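Local coordinates for Glyoxalase/bleomycin resistance protein/dioxygenase (Catenulispora acidiphila, PDB 4N04) that belongs to the glyoxalase/bleomycin resistance/dioxygenase (vicinal oxygen chelate) superfamily and may act as a dioxygenase, though its substrate is not established, at residues 41-46 / 51-56. The protein carries 1 engineered substitution. Numbering follows the deposited sequence.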
ATOM      1  N   ALA A  41      -8.476   8.971   2.611  1.00 46.73           N
ATOM      2  CA  ALA A  41      -9.009   7.644   2.836  1.00 42.97           C
ATOM      3  C   ALA A  41      -8.067   6.871   3.752  1.00 47.44           C
ATOM      4  O   ALA A  41      -6.848   6.896   3.568  1.00 48.21           O
ATOM      5  CB  ALA A  41      -9.184   6.926   1.511  1.00 39.16           C
ATOM      6  N   VAL A  42      -8.646   6.196   4.736  1.00 37.30           N
ATOM      7  CA  VAL A  42      -7.917   5.421   5.726  1.00 36.90           C
ATOM      8  C   VAL A  42      -8.294   3.944   5.615  1.00 44.02           C
ATOM      9  O   VAL A  42      -9.475   3.607   5.559  1.00 45.96           O
ATOM     10  CB  VAL A  42      -8.285   5.883   7.144  1.00 37.69           C
ATOM     11  CG1 VAL A  42      -7.593   5.033   8.193  1.00 37.24           C
ATOM     12  CG2 VAL A  42      -7.958   7.346   7.330  1.00 37.88           C
ATOM     13  N   TRP A  43      -7.295   3.068   5.560  1.00 41.22           N
ATOM     14  CA  TRP A  43      -7.529   1.633   5.641  1.00 37.33           C
ATOM     15  C   TRP A  43      -7.010   1.131   6.967  1.00 45.06           C
ATOM     16  O   TRP A  43      -5.853   1.375   7.322  1.00 43.89           O
ATOM     17  CB  TRP A  43      -6.783   0.867   4.556  1.00 37.71           C
ATOM     18  CG  TRP A  43      -7.342   0.960   3.195  1.00 38.32           C
ATOM     19  CD1 TRP A  43      -8.081   0.016   2.554  1.00 39.62           C
ATOM     20  CD2 TRP A  43      -7.174   2.035   2.269  1.00 43.22           C
ATOM     21  NE1 TRP A  43      -8.396   0.437   1.288  1.00 40.30           N
ATOM     22  CE2 TRP A  43      -7.855   1.678   1.088  1.00 44.36           C
ATOM     23  CE3 TRP A  43      -6.521   3.271   2.325  1.00 37.76           C
ATOM     24  CZ2 TRP A  43      -7.901   2.507  -0.031  1.00 40.18           C
ATOM     25  CZ3 TRP A  43      -6.570   4.098   1.216  1.00 44.09           C
ATOM     26  CH2 TRP A  43      -7.251   3.712   0.052  1.00 43.79           C
ATOM     27  N   GLN A  44      -7.855   0.415   7.696  1.00 46.30           N
ATOM     28  CA  GLN A  44      -7.359  -0.360   8.814  1.00 46.80           C
ATOM     29  C   GLN A  44      -6.923  -1.704   8.276  1.00 44.62           C
ATOM     30  O   GLN A  44      -7.741  -2.464   7.756  1.00 45.27           O
ATOM     31  CB  GLN A  44      -8.415  -0.559   9.884  1.00 47.34           C
ATOM     32  CG  GLN A  44      -7.900  -1.414  11.012  1.00 49.87           C
ATOM     33  CD  GLN A  44      -8.655  -1.170  12.285  1.00 55.86           C
ATOM     34  OE1 GLN A  44      -8.964  -0.028  12.621  1.00 59.13           O
ATOM     35  NE2 GLN A  44      -8.973  -2.239  12.999  1.00 59.22           N
ATOM     36  N   LEU A  45      -5.627  -1.973   8.379  1.00 41.47           N
ATOM     37  CA  LEU A  45      -5.046  -3.201   7.863  1.00 44.03           C
ATOM     38  C   LEU A  45      -5.163  -4.264   8.935  1.00 47.18           C
ATOM     39  O   LEU A  45      -5.370  -5.438   8.655  1.00 44.87           O
ATOM     40  CB  LEU A  45      -3.583  -2.973   7.501  1.00 40.13           C
ATOM     41  CG  LEU A  45      -3.386  -1.798   6.546  1.00 40.74           C
ATOM     42  CD1 LEU A  45      -1.921  -1.625   6.194  1.00 38.24           C
ATOM     43  CD2 LEU A  45      -4.225  -1.978   5.289  1.00 39.14           C
ATOM     44  N   GLU A  46      -5.050  -3.813  10.174  1.00 47.50           N
ATOM     45  CA  GLU A  46      -5.035  -4.677  11.331  1.00 48.88           C
ATOM     46  C   GLU A  46      -5.169  -3.738  12.515  1.00 51.18           C
ATOM     47  O   GLU A  46      -5.178  -2.519  12.347  1.00 50.80           O
ATOM     48  CB  GLU A  46      -3.721  -5.449  11.406  1.00 53.13           C
ATOM     49  CG  GLU A  46      -3.869  -6.854  11.913  1.00 68.08           C
ATOM     50  CD  GLU A  46      -4.707  -7.718  10.991  1.00 81.51           C
ATOM     51  OE1 GLU A  46      -5.939  -7.841  11.223  1.00 83.65           O
ATOM     52  OE2 GLU A  46      -4.127  -8.278  10.034  1.00 85.86           O
ATOM     53  N   LEU A  51      -3.242   2.522   7.161  1.00 41.20           N
ATOM     54  CA  LEU A  51      -2.609   3.215   6.057  1.00 37.98           C
ATOM     55  C   LEU A  51      -3.586   4.265   5.567  1.00 39.99           C
ATOM     56  O   LEU A  51      -4.777   3.978   5.410  1.00 42.85           O
ATOM     57  CB  LEU A  51      -2.313   2.228   4.929  1.00 40.64           C
ATOM     58  CG  LEU A  51      -1.874   2.810   3.579  1.00 43.13           C
ATOM     59  CD1 LEU A  51      -0.475   3.400   3.677  1.00 39.04           C
ATOM     60  CD2 LEU A  51      -1.939   1.749   2.479  1.00 43.26           C
ATOM     61  N   TYR A  52      -3.104   5.481   5.332  1.00 33.23           N
ATOM     62  CA  TYR A  52      -3.963   6.501   4.746  1.00 35.93           C
ATOM     63  C   TYR A  52      -3.338   7.271   3.585  1.00 38.82           C
ATOM     64  O   TYR A  52      -2.131   7.507   3.553  1.00 43.56           O
ATOM     65  CB  TYR A  52      -4.508   7.460   5.815  1.00 33.78           C
ATOM     66  CG  TYR A  52      -3.507   8.440   6.380  1.00 35.50           C
ATOM     67  CD1 TYR A  52      -3.414   9.736   5.879  1.00 36.82           C
ATOM     68  CD2 TYR A  52      -2.664   8.079   7.426  1.00 35.69           C
ATOM     69  CE1 TYR A  52      -2.500  10.647   6.403  1.00 37.73           C
ATOM     70  CE2 TYR A  52      -1.753   8.985   7.962  1.00 34.90           C
ATOM     71  CZ  TYR A  52      -1.671  10.263   7.447  1.00 37.13           C
ATOM     72  OH  TYR A  52      -0.757  11.156   7.971  1.00 37.84           O
ATOM     73  N   ILE A  53      -4.179   7.649   2.629  1.00 39.66           N
ATOM     74  CA  ILE A  53      -3.775   8.529   1.544  1.00 34.66           C
ATOM     75  C   ILE A  53      -4.476   9.878   1.685  1.00 37.52           C
ATOM     76  O   ILE A  53      -5.616   9.963   2.143  1.00 37.84           O
ATOM     77  CB  ILE A  53      -4.095   7.918   0.170  1.00 36.06           C
ATOM     78  CG1 ILE A  53      -5.609   7.723   0.020  1.00 37.89           C
ATOM     79  CG2 ILE A  53      -3.373   6.597  -0.003  1.00 35.81           C
ATOM     80  CD1 ILE A  53      -6.035   7.142  -1.319  1.00 39.59           C
ATOM     81  N   VAL A  54      -3.789  10.942   1.298  1.00 36.99           N
ATOM     82  CA  VAL A  54      -4.386  12.266   1.343  1.00 35.77           C
ATOM     83  C   VAL A  54      -3.886  13.037   0.135  1.00 38.46           C
ATOM     84  O   VAL A  54      -2.751  12.858  -0.283  1.00 35.43           O
ATOM     85  CB  VAL A  54      -4.015  13.011   2.645  1.00 34.78           C
ATOM     86  CG1 VAL A  54      -2.514  13.000   2.859  1.00 33.10           C
ATOM     87  CG2 VAL A  54      -4.560  14.444   2.629  1.00 35.97           C
ATOM     88  N   GLU A  55      -4.734  13.873  -0.449  1.00 39.40           N
ATOM     89  CA  GLU A  55      -4.307  14.673  -1.580  1.00 40.39           C
ATOM     90  C   GLU A  55      -3.424  15.841  -1.108  1.00 39.79           C
ATOM     91  O   GLU A  55      -3.912  16.807  -0.538  1.00 40.15           O
ATOM     92  CB  GLU A  55      -5.521  15.156  -2.370  1.00 47.68           C
ATOM     93  CG  GLU A  55      -5.179  15.791  -3.709  1.00 55.42           C
ATOM     94  CD  GLU A  55      -6.395  16.009  -4.615  1.00 66.30           C
ATOM     95  OE1 GLU A  55      -6.620  17.165  -5.021  1.00 72.69           O
ATOM     96  OE2 GLU A  55      -7.115  15.034  -4.941  1.00 68.26           O
ATOM     97  N   ARG A  56      -2.113  15.710  -1.294  1.00 39.08           N
ATOM     98  CA  ARG A  56      -1.174  16.810  -1.072  1.00 42.55           C
ATOM     99  C   ARG A  56      -0.161  16.698  -2.200  1.00 42.23           C
ATOM    100  O   ARG A  56       0.910  16.104  -2.025  1.00 41.37           O
ATOM    101  CB  ARG A  56      -0.450  16.706   0.283  1.00 42.31           C
ATOM    102  CG  ARG A  56      -1.301  16.216   1.436  1.00 47.43           C
ATOM    103  CD  ARG A  56      -1.454  17.249   2.529  1.00 52.93           C
ATOM    104  NE  ARG A  56      -0.277  17.407   3.391  1.00 50.87           N
ATOM    105  CZ  ARG A  56       0.463  18.510   3.425  1.00 52.03           C
ATOM    106  NH1 ARG A  56       1.505  18.606   4.235  1.00 42.56           N
ATOM    107  NH2 ARG A  56       0.151  19.530   2.637  1.00 59.15           N
TER
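W43 and L51 face each other as an antiparallel hydrogen-bonded pair, and both of their backbone bonds are formed: W43 N reaches L51 O at 2.7 Å with an N-H...O angle of 176°, while L51 N returns to W43 O at 2.9 Å. The same L51 O lies at the edge of the indole, in its plane, 3.6 Å from W43 CE3. With CG beside the backbone N (chi1 -75°) and the indole turned about CB-CG, the W43 ring runs back toward A41, bringing its six-membered end to I53: W43 CH2 is 3.9 Å from I53 CD1. I53 in turn pairs with A41 through two further backbone bonds, the one from I53 N to A41 O measuring 2.9 Å. Strands 40-46 and 49-55 thus form a beta hairpin, the last two strands of a beta-alpha-beta-beta-beta module characteristic of the vicinal oxygen chelate fold; the N-to-C axes of the two short segments lie at 170°, close to exactly antiparallel. A41, W43, L51 and I53 share the sheet face on which helix 17-28 packs, with L21, Y24 and L28 against W43, whose NE1 is hydrogen-bonded to A30 O. Near the hairpin turn, L45 CD1 meets L51 CB at 4.1 Å, next to a classic beta bulge at L45 and E46. On the other face, V42 CG2 touches Y52 CB at 3.8 Å across the intervening non-hydrogen-bonded pair, and F9 of strand 8-14 contacts both side chains.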